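Local atomic coordinates of 5'-Methylthioadenosine Nucleosidase (Arabidopsis thaliana, PDB entry 2H8G), a protein that is a nucleosidase of the phosphorylase superfamily, built around a mixed beta sheet flanked by helices, with adenine bound in its pocket. Residues F159-L164 with N263-L267; I26-V32 with P108-A114; V133-H139 with I172-G178. One frame throughout, in Å; residues are numbered along the deposited sequence.

Two of the three contacts join parallel neighbours of one large mixed sheet: contact 2 pairs strand 28-32 with 110-119, and contact 3 pairs 130-138 with 171-177. Contact 1 holds the C-terminus at helix 162-168, which directly precedes strand 171-177. Contact 2 closes before the others open; contacts 1 and 3 then interleave, since 159-164 lies between 133-139 and 172-178 while 263-267 ends the chain. Contacts 1 and 2, with centres about 13 Å apart, touch where Leu-267 CD1 packs on Ile-110 CD1 at 3.7 Å. The centre of contact 3 is about 19 Å from either. It lies nearer to the adenine than contact 2, with the His-139 side chain about 6 Å from the ligand.

Contact 1 of 3, residues F159-L164 with N263-L267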
loop_
_atom_site.group_PDB
_atom_site.type_symbol
_atom_site.label_atom_id
_atom_site.label_comp_id
_atom_site.label_asym_id
_atom_site.label_seq_id
_atom_site.Cartn_x
_atom_site.Cartn_y
_atom_site.Cartn_z
ATOM N N PHE A 159 -0.986 -19.674 3.795
ATOM C CA PHE A 159 -1.748 -20.884 3.518
ATOM C C PHE A 159 -0.940 -22.084 4.000
ATOM O O PHE A 159 0.266 -22.151 3.780
ATOM C CB PHE A 159 -2.012 -20.998 2.017
ATOM C CG PHE A 159 -2.953 -22.103 1.649
ATOM C CD1 PHE A 159 -4.307 -22.006 1.946
ATOM C CD2 PHE A 159 -2.487 -23.238 0.996
ATOM C CE1 PHE A 159 -5.192 -23.028 1.596
ATOM C CE2 PHE A 159 -3.361 -24.264 0.643
ATOM C CZ PHE A 159 -4.716 -24.156 0.943
ATOM N N SER A 160 -1.608 -23.025 4.657
ATOM C CA SER A 160 -0.943 -24.212 5.179
ATOM C C SER A 160 -0.517 -25.180 4.075
ATOM O O SER A 160 -1.341 -25.627 3.279
ATOM C CB SER A 160 -1.867 -24.929 6.167
ATOM O OG SER A 160 -1.201 -26.011 6.794
ATOM N N THR A 161 0.775 -25.496 4.031
ATOM C CA THR A 161 1.312 -26.420 3.033
ATOM C C THR A 161 2.215 -27.441 3.732
ATOM O O THR A 161 3.419 -27.511 3.478
ATOM C CB THR A 161 2.130 -25.670 1.952
ATOM O OG1 THR A 161 3.213 -24.967 2.570
ATOM C CG2 THR A 161 1.248 -24.676 1.212
ATOM N N PRO A 162 1.629 -28.260 4.617
ATOM C CA PRO A 162 2.365 -29.280 5.368
ATOM C C PRO A 162 3.140 -30.285 4.520
ATOM O O PRO A 162 4.283 -30.617 4.839
ATOM C CB PRO A 162 1.274 -29.939 6.207
ATOM C CG PRO A 162 0.070 -29.830 5.322
ATOM C CD PRO A 162 0.178 -28.403 4.830
ATOM N N ASN A 163 2.526 -30.772 3.446
ATOM C CA ASN A 163 3.197 -31.745 2.587
ATOM C C ASN A 163 4.371 -31.132 1.834
ATOM O O ASN A 163 5.400 -31.782 1.637
ATOM C CB ASN A 163 2.209 -32.364 1.595
ATOM C CG ASN A 163 1.155 -33.209 2.277
ATOM O OD1 ASN A 163 1.459 -33.977 3.190
ATOM N ND2 ASN A 163 -0.088 -33.085 1.828
ATOM N N LEU A 164 4.219 -29.881 1.413
ATOM C CA LEU A 164 5.284 -29.190 0.698
ATOM C C LEU A 164 6.493 -29.072 1.614
ATOM O O LEU A 164 7.622 -29.332 1.210
ATOM C CB LEU A 164 4.816 -27.793 0.270
ATOM C CG LEU A 164 5.790 -26.875 -0.479
ATOM C CD1 LEU A 164 5.007 -25.731 -1.111
ATOM C CD2 LEU A 164 6.847 -26.323 0.466
ATOM N N ASN A 263 -4.143 -30.613 -5.736
ATOM C CA ASN A 263 -5.202 -29.645 -5.493
ATOM C C ASN A 263 -4.811 -28.949 -4.192
ATOM O O ASN A 263 -3.943 -29.433 -3.469
ATOM C CB ASN A 263 -6.570 -30.322 -5.368
ATOM C CG ASN A 263 -6.572 -31.465 -4.387
ATOM O OD1 ASN A 263 -6.161 -31.314 -3.237
ATOM N ND2 ASN A 263 -7.044 -32.624 -4.833
ATOM N N LEU A 264 -5.434 -27.813 -3.903
ATOM C CA LEU A 264 -5.105 -27.050 -2.701
ATOM C C LEU A 264 -5.001 -27.854 -1.412
ATOM O O LEU A 264 -4.148 -27.571 -0.569
ATOM C CB LEU A 264 -6.110 -25.910 -2.517
ATOM C CG LEU A 264 -5.978 -24.780 -3.542
ATOM C CD1 LEU A 264 -7.155 -23.835 -3.412
ATOM C CD2 LEU A 264 -4.667 -24.036 -3.325
ATOM N N SER A 265 -5.857 -28.859 -1.257
ATOM C CA SER A 265 -5.842 -29.680 -0.051
ATOM C C SER A 265 -4.660 -30.648 0.018
ATOM O O SER A 265 -4.348 -31.169 1.087
ATOM C CB SER A 265 -7.152 -30.468 0.071
ATOM O OG SER A 265 -7.304 -31.387 -0.997
ATOM N N ASP A 266 -4.002 -30.891 -1.113
ATOM C CA ASP A 266 -2.864 -31.813 -1.149
ATOM C C ASP A 266 -1.525 -31.120 -0.899
ATOM O O ASP A 266 -0.480 -31.770 -0.902
ATOM C CB ASP A 266 -2.782 -32.532 -2.504
ATOM C CG ASP A 266 -4.034 -33.321 -2.837
ATOM O OD1 ASP A 266 -4.564 -34.021 -1.949
ATOM O OD2 ASP A 266 -4.478 -33.252 -4.003
ATOM N N LEU A 267 -1.552 -29.807 -0.687
ATOM C CA LEU A 267 -0.324 -29.046 -0.465
ATOM C C LEU A 267 0.362 -29.254 0.887
ATOM O O LEU A 267 1.580 -28.987 0.954
ATOM C CB LEU A 267 -0.588 -27.554 -0.680
ATOM C CG LEU A 267 -1.059 -27.145 -2.079
ATOM C CD1 LEU A 267 -1.057 -25.625 -2.182
ATOM C CD2 LEU A 267 -0.150 -27.744 -3.137
ATOM O OXT LEU A 267 -0.310 -29.657 1.861
HETATM O O HOH W 1 -3.375 -27.310 2.090
#
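With CG of Asn-163 anti to its own carbonyl carbon (chi1 -66°), the side-chain amide is laid against the C-terminal tail, where ND2 donates to Asp-266 O at 3.1 Å. The acceptor lies in the plane of that amide, but the donor sits well above the carbonyl plane of Asp-266, 69° out of it, so no lone pair is squarely used. Leu-267 has the same first torsion, with CG beside its backbone N, and its CD1 ends up 3.9 Å from Phe-159 CE2.

The side chain of Phe-159 crosses both leucine side chains at about a right angle. Its ring edge meets the backbone of Leu-264, with CE2 3.6 Å from Leu-264 O in the ring plane. That carbonyl also takes a hydrogen from water 1 at 2.8 Å, and the same water donates to Ser-160 O at 2.9 Å, bridging the two backbones. Further along, Thr-161 turns its methyl CG2 to Leu-267 CB at 3.9 Å. Thr-161 stands at the N-cap position of helix 162-168, yet its side chain makes no capping bond.

The terminal carboxylate of Leu-267 meets the first turn of that helix instead. Leu-164 N donates to Leu-267 O at 2.8 Å, with 147° at the hydrogen, and Asn-163 N reaches OXT through a weak bond. Behind this, Leu-164 and Leu-267 both lean on helix 233-259, through Val-255 and Phe-258 in the first case and Ile-259 in the second.

A negatively charged chain end thus lies at the positive end of a short helix, where it accepts amide hydrogens in the first turn. The helix dipole would probably stabilise the carboxylate and help to keep the last residue in place.

Contact 2 of 3, residues I26-V32 with P108-A114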
loop_
_atom_site.group_PDB
_atom_site.type_symbol
_atom_site.label_atom_id
_atom_site.label_comp_id
_atom_site.label_asym_id
_atom_site.label_seq_id
_atom_site.Cartn_x
_atom_site.Cartn_y
_atom_site.Cartn_z
ATOM N N ILE A 26 -4.969 -27.744 -8.925
ATOM C CA ILE A 26 -4.571 -26.362 -9.145
ATOM C C ILE A 26 -4.259 -26.210 -10.629
ATOM O O ILE A 26 -3.609 -27.073 -11.218
ATOM C CB ILE A 26 -3.315 -26.026 -8.317
ATOM C CG1 ILE A 26 -3.657 -26.094 -6.827
ATOM C CG2 ILE A 26 -2.778 -24.657 -8.703
ATOM C CD1 ILE A 26 -2.453 -26.027 -5.918
ATOM N N SER A 27 -4.723 -25.123 -11.237
ATOM C CA SER A 27 -4.483 -24.911 -12.659
ATOM C C SER A 27 -3.699 -23.645 -12.972
ATOM O O SER A 27 -3.075 -23.546 -14.029
ATOM C CB SER A 27 -5.811 -24.887 -13.420
ATOM O OG SER A 27 -6.613 -23.791 -13.016
ATOM N N SER A 28 -3.724 -22.675 -12.062
ATOM C CA SER A 28 -3.007 -21.429 -12.289
ATOM C C SER A 28 -2.342 -20.909 -11.025
ATOM O O SER A 28 -2.915 -20.964 -9.937
ATOM C CB SER A 28 -3.955 -20.360 -12.839
ATOM O OG SER A 28 -4.937 -19.997 -11.882
ATOM N N VAL A 29 -1.126 -20.402 -11.186
ATOM C CA VAL A 29 -0.360 -19.859 -10.075
ATOM C C VAL A 29 0.185 -18.501 -10.478
ATOM O O VAL A 29 0.633 -18.319 -11.608
ATOM C CB VAL A 29 0.842 -20.760 -9.725
ATOM C CG1 VAL A 29 1.624 -20.159 -8.560
ATOM C CG2 VAL A 29 0.363 -22.164 -9.394
ATOM N N VAL A 30 0.138 -17.545 -9.556
ATOM C CA VAL A 30 0.678 -16.221 -9.821
ATOM C C VAL A 30 1.790 -15.944 -8.825
ATOM O O VAL A 30 1.593 -16.078 -7.616
ATOM C CB VAL A 30 -0.378 -15.100 -9.658
ATOM C CG1 VAL A 30 0.310 -13.738 -9.642
ATOM C CG2 VAL A 30 -1.383 -15.147 -10.802
ATOM N N PHE A 31 2.965 -15.598 -9.339
ATOM C CA PHE A 31 4.090 -15.237 -8.487
ATOM C C PHE A 31 4.107 -13.718 -8.448
ATOM O O PHE A 31 4.056 -13.073 -9.496
ATOM C CB PHE A 31 5.434 -15.681 -9.077
ATOM C CG PHE A 31 5.787 -17.116 -8.812
ATOM C CD1 PHE A 31 5.232 -18.137 -9.575
ATOM C CD2 PHE A 31 6.699 -17.447 -7.810
ATOM C CE1 PHE A 31 5.580 -19.471 -9.347
ATOM C CE2 PHE A 31 7.053 -18.778 -7.573
ATOM C CZ PHE A 31 6.492 -19.790 -8.345
ATOM N N VAL A 32 4.153 -13.147 -7.249
ATOM C CA VAL A 32 4.241 -11.701 -7.105
ATOM C C VAL A 32 5.683 -11.499 -6.661
ATOM O O VAL A 32 6.080 -11.970 -5.593
ATOM C CB VAL A 32 3.281 -11.166 -6.029
ATOM C CG1 VAL A 32 3.566 -9.692 -5.777
ATOM C CG2 VAL A 32 1.837 -11.352 -6.486
ATOM N N PRO A 108 -5.995 -16.486 -10.126
ATOM C CA PRO A 108 -5.136 -17.615 -9.760
ATOM C C PRO A 108 -5.741 -18.477 -8.655
ATOM O O PRO A 108 -6.624 -18.034 -7.919
ATOM C CB PRO A 108 -3.851 -16.923 -9.309
ATOM C CG PRO A 108 -4.370 -15.693 -8.654
ATOM C CD PRO A 108 -5.431 -15.216 -9.633
ATOM N N ASP A 109 -5.268 -19.714 -8.549
ATOM C CA ASP A 109 -5.747 -20.615 -7.512
ATOM C C ASP A 109 -4.947 -20.351 -6.246
ATOM O O ASP A 109 -5.433 -20.538 -5.134
ATOM C CB ASP A 109 -5.551 -22.075 -7.927
ATOM C CG ASP A 109 -6.332 -22.437 -9.172
ATOM O OD1 ASP A 109 -7.565 -22.248 -9.174
ATOM O OD2 ASP A 109 -5.712 -22.914 -10.146
ATOM N N ILE A 110 -3.711 -19.905 -6.432
ATOM C CA ILE A 110 -2.818 -19.634 -5.317
ATOM C C ILE A 110 -1.785 -18.596 -5.725
ATOM O O ILE A 110 -1.396 -18.516 -6.892
ATOM C CB ILE A 110 -2.113 -20.943 -4.875
ATOM C CG1 ILE A 110 -1.229 -20.698 -3.648
ATOM C CG2 ILE A 110 -1.305 -21.509 -6.031
ATOM C CD1 ILE A 110 -0.800 -21.992 -2.951
ATOM N N ILE A 111 -1.353 -17.788 -4.759
ATOM C CA ILE A 111 -0.360 -16.753 -5.010
ATOM C C ILE A 111 0.917 -17.101 -4.263
ATOM O O ILE A 111 0.868 -17.580 -3.137
ATOM C CB ILE A 111 -0.843 -15.382 -4.492
ATOM C CG1 ILE A 111 -2.089 -14.942 -5.256
ATOM C CG2 ILE A 111 0.270 -14.347 -4.633
ATOM C CD1 ILE A 111 -2.825 -13.803 -4.599
ATOM N N ILE A 112 2.058 -16.879 -4.902
ATOM C CA ILE A 112 3.334 -17.130 -4.250
ATOM C C ILE A 112 4.116 -15.827 -4.285
ATOM O O ILE A 112 4.415 -15.312 -5.361
ATOM C CB ILE A 112 4.187 -18.197 -4.978
ATOM C CG1 ILE A 112 3.435 -19.527 -5.047
ATOM C CG2 ILE A 112 5.519 -18.373 -4.241
ATOM C CD1 ILE A 112 4.181 -20.607 -5.811
ATOM N N ASN A 113 4.411 -15.276 -3.112
ATOM C CA ASN A 113 5.200 -14.052 -3.019
ATOM C C ASN A 113 6.626 -14.546 -2.793
ATOM O O ASN A 113 6.951 -15.048 -1.724
ATOM C CB ASN A 113 4.737 -13.203 -1.826
ATOM C CG ASN A 113 5.604 -11.970 -1.605
ATOM O OD1 ASN A 113 5.808 -11.543 -0.465
ATOM N ND2 ASN A 113 6.101 -11.382 -2.693
ATOM N N ALA A 114 7.466 -14.435 -3.817
ATOM C CA ALA A 114 8.846 -14.895 -3.711
ATOM C C ALA A 114 9.790 -13.712 -3.790
ATOM O O ALA A 114 9.609 -12.822 -4.617
ATOM C CB ALA A 114 9.151 -15.889 -4.836
#
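Asp-109 OD2 takes three hydrogen bonds from Ser-27 and Ser-28, where the chain enters strand 28-32. Ser-27 N reaches it at 2.7 Å and Ser-28 N at 2.8 Å, both on the anti side and somewhat out of the carboxylate plane. Ser-27 OG comes in on the syn lone pair at 3.1 Å. Two successive amides and a hydroxyl therefore fix one oxygen, and its negative charge is probably well compensated. Asp-109 N answers across the gap with a bond to Ser-28 O, so main chain and side chain of the same residue hold the incoming strand.

Beyond this clamp the strands run parallel, their axes 25° apart. Val-30 accepts from Ile-112 N and donates to Ile-110 O; Val-32 N then bonds to Ile-112 O. Asn-113 adds a side-chain bond, ND2 to Val-32 O at 3.0 Å, with that oxygen almost exactly in the amide plane. Its OD1 is turned to Lys-221 on the next strand.

On one face of the sheet Phe-31 lies beside Ile-112, both pointing the same way. Ile-112 CB makes a CH-pi contact 4.1 Å from the ring centroid, 22° off the normal, and CD1 of Ile-112 closes on Phe-31 CZ at 3.5 Å. On the other face Val-30 CG2 is pressed against Pro-108 CB at 3.4 Å, tighter than usual for two carbons.

Strand 28-32 is flanked by 72-78 and 110-119, which run parallel to it and are linked through helix 92-106 in a beta-alpha-beta crossover. That helix covers the face of Val-30, Val-32 and Ile-111, while helix 233-259 covers Phe-31 and Ile-112; strand 217-226 continues the sheet beyond 110-119.

Contact 3 of 3, residues V133-H139 with I172-G178; sequences VSDVVFH and IGRLSTG
Arg-174 and Asp-135 form a salt bridge across strands 130-138 and 171-177, parallel neighbours in the mixed sheet of the phosphorylase-superfamily fold. From its CB the arginine runs along the aspartate: CB lies 3.1 Å and CG 3.2 Å from Asp-135 OD1. CD stays near the same oxygen. A bend at chi3 (-67°) then turns the guanidinium so that it grips the carboxylate side-on. NE donates to OD1 of Asp-135 at 2.7 Å, and NH2 to OD2 of Asp-135 at 2.9 Å. Both oxygens lie close to the guanidinium plane, but the nitrogens approach from above the carboxylate, and the two planes stand 49° apart. The remaining nitrogen, NH1, is bonded to Asn-194 O, while Asp-135 OD2, buried here, has two donors, Arg-174 NH2 and Gln-157 NE2.

Backbone bonds carry the pairing onward: Leu-175 N to Asp-135 O, Val-137 N to Leu-175 O, Thr-177 N to Val-137 O. On the face of Val-136 and Thr-177, Val-136 CG2 packs against Leu-175 CG at 4.0 Å. Thr-177 OG1 is engaged with Asp-200, one of the residues lining the adenine pocket, and with Ala-204 N. Just past the end of the strand comes His-139, whose side chain is about 6 Å from the adenine. There Thr-177 O accepts from His-139 N at 2.9 Å and also lies over one face of the imidazole, 3.3 Å above the ring plane and displaced toward its rim.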
loop_
_atom_site.group_PDB
_atom_site.type_symbol
_atom_site.label_atom_id
_atom_site.label_comp_id
_atom_site.label_asym_id
_atom_site.label_seq_id
_atom_site.Cartn_x
_atom_site.Cartn_y
_atom_site.Cartn_z
ATOM N N VAL A 133 7.175 -19.064 4.803
ATOM C CA VAL A 133 6.634 -18.266 5.904
ATOM C C VAL A 133 5.389 -18.850 6.573
ATOM O O VAL A 133 4.477 -19.313 5.893
ATOM C CB VAL A 133 6.309 -16.834 5.410
ATOM C CG1 VAL A 133 5.599 -16.043 6.500
ATOM C CG2 VAL A 133 7.593 -16.131 4.998
ATOM N N SER A 134 5.356 -18.809 7.906
ATOM C CA SER A 134 4.218 -19.314 8.680
ATOM C C SER A 134 3.110 -18.260 8.749
ATOM O O SER A 134 1.966 -18.522 8.379
ATOM C CB SER A 134 4.665 -19.694 10.097
ATOM O OG SER A 134 5.374 -18.641 10.726
ATOM N N ASP A 135 3.454 -17.079 9.250
ATOM C CA ASP A 135 2.513 -15.968 9.321
ATOM C C ASP A 135 3.282 -14.683 9.078
ATOM O O ASP A 135 4.513 -14.677 9.077
ATOM C CB ASP A 135 1.766 -15.917 10.665
ATOM C CG ASP A 135 2.686 -15.964 11.864
ATOM O OD1 ASP A 135 3.863 -15.573 11.746
ATOM O OD2 ASP A 135 2.212 -16.380 12.943
ATOM N N VAL A 136 2.553 -13.596 8.871
ATOM C CA VAL A 136 3.183 -12.325 8.563
ATOM C C VAL A 136 2.548 -11.162 9.311
ATOM O O VAL A 136 1.360 -11.179 9.613
ATOM C CB VAL A 136 3.109 -12.075 7.040
ATOM C CG1 VAL A 136 1.648 -11.957 6.602
ATOM C CG2 VAL A 136 3.908 -10.845 6.672
ATOM N N VAL A 137 3.363 -10.160 9.614
ATOM C CA VAL A 137 2.919 -8.966 10.319
ATOM C C VAL A 137 3.646 -7.746 9.767
ATOM O O VAL A 137 4.608 -7.888 9.005
ATOM C CB VAL A 137 3.254 -9.042 11.836
ATOM C CG1 VAL A 137 2.512 -10.196 12.482
ATOM C CG2 VAL A 137 4.757 -9.207 12.038
ATOM N N PHE A 138 3.165 -6.559 10.140
ATOM C CA PHE A 138 3.811 -5.289 9.773
ATOM C C PHE A 138 4.493 -4.791 11.045
ATOM O O PHE A 138 3.952 -4.965 12.137
ATOM C CB PHE A 138 2.812 -4.186 9.400
ATOM C CG PHE A 138 2.129 -4.365 8.076
ATOM C CD1 PHE A 138 0.904 -5.007 7.998
ATOM C CD2 PHE A 138 2.678 -3.827 6.915
ATOM C CE1 PHE A 138 0.222 -5.104 6.786
ATOM C CE2 PHE A 138 2.008 -3.921 5.699
ATOM C CZ PHE A 138 0.779 -4.556 5.633
ATOM N N HIS A 139 5.657 -4.161 10.916
ATOM C CA HIS A 139 6.326 -3.604 12.090
ATOM C C HIS A 139 6.379 -2.078 12.053
ATOM O O HIS A 139 6.833 -1.456 13.011
ATOM C CB HIS A 139 7.749 -4.162 12.263
ATOM C CG HIS A 139 8.599 -4.086 11.030
ATOM N ND1 HIS A 139 9.195 -2.922 10.591
ATOM C CD2 HIS A 139 8.962 -5.049 10.153
ATOM C CE1 HIS A 139 9.889 -3.175 9.492
ATOM N NE2 HIS A 139 9.763 -4.457 9.206
ATOM N N ILE A 172 11.123 -22.568 8.418
ATOM C CA ILE A 172 9.922 -21.754 8.504
ATOM C C ILE A 172 10.083 -20.701 9.594
ATOM O O ILE A 172 10.901 -20.845 10.501
ATOM C CB ILE A 172 8.673 -22.628 8.794
ATOM C CG1 ILE A 172 7.400 -21.793 8.629
ATOM C CG2 ILE A 172 8.763 -23.211 10.190
ATOM C CD1 ILE A 172 6.114 -22.605 8.594
ATOM N N GLY A 173 9.316 -19.626 9.481
ATOM C CA GLY A 173 9.387 -18.570 10.468
ATOM C C GLY A 173 8.408 -17.470 10.136
ATOM O O GLY A 173 7.785 -17.485 9.073
ATOM N N ARG A 174 8.260 -16.526 11.057
ATOM C CA ARG A 174 7.362 -15.396 10.865
ATOM C C ARG A 174 8.102 -14.302 10.104
ATOM O O ARG A 174 9.303 -14.104 10.292
ATOM C CB ARG A 174 6.885 -14.862 12.225
ATOM C CG ARG A 174 6.225 -13.494 12.159
ATOM C CD ARG A 174 5.626 -13.094 13.498
ATOM N NE ARG A 174 4.499 -13.950 13.852
ATOM C CZ ARG A 174 3.801 -13.840 14.978
ATOM N NH1 ARG A 174 4.113 -12.907 15.866
ATOM N NH2 ARG A 174 2.782 -14.656 15.206
ATOM N N LEU A 175 7.364 -13.604 9.242
ATOM C CA LEU A 175 7.891 -12.519 8.430
ATOM C C LEU A 175 7.334 -11.184 8.928
ATOM O O LEU A 175 6.142 -11.076 9.214
ATOM C CB LEU A 175 7.470 -12.720 6.968
ATOM C CG LEU A 175 7.770 -11.580 5.985
ATOM C CD1 LEU A 175 9.266 -11.363 5.899
ATOM C CD2 LEU A 175 7.198 -11.915 4.608
ATOM N N SER A 176 8.194 -10.176 9.033
ATOM C CA SER A 176 7.769 -8.850 9.467
ATOM C C SER A 176 8.087 -7.879 8.333
ATOM O O SER A 176 9.238 -7.782 7.878
ATOM C CB SER A 176 8.492 -8.451 10.757
ATOM O OG SER A 176 7.917 -7.274 11.295
ATOM N N THR A 177 7.052 -7.177 7.887
ATOM C CA THR A 177 7.118 -6.244 6.770
ATOM C C THR A 177 7.105 -4.774 7.159
ATOM O O THR A 177 6.404 -4.373 8.086
ATOM C CB THR A 177 5.908 -6.487 5.834
ATOM O OG1 THR A 177 5.972 -7.824 5.323
ATOM C CG2 THR A 177 5.876 -5.480 4.689
ATOM N N GLY A 178 7.870 -3.979 6.420
ATOM C CA GLY A 178 7.913 -2.547 6.632
ATOM C C GLY A 178 8.427 -1.912 5.353
ATOM O O GLY A 178 9.107 -2.575 4.570
#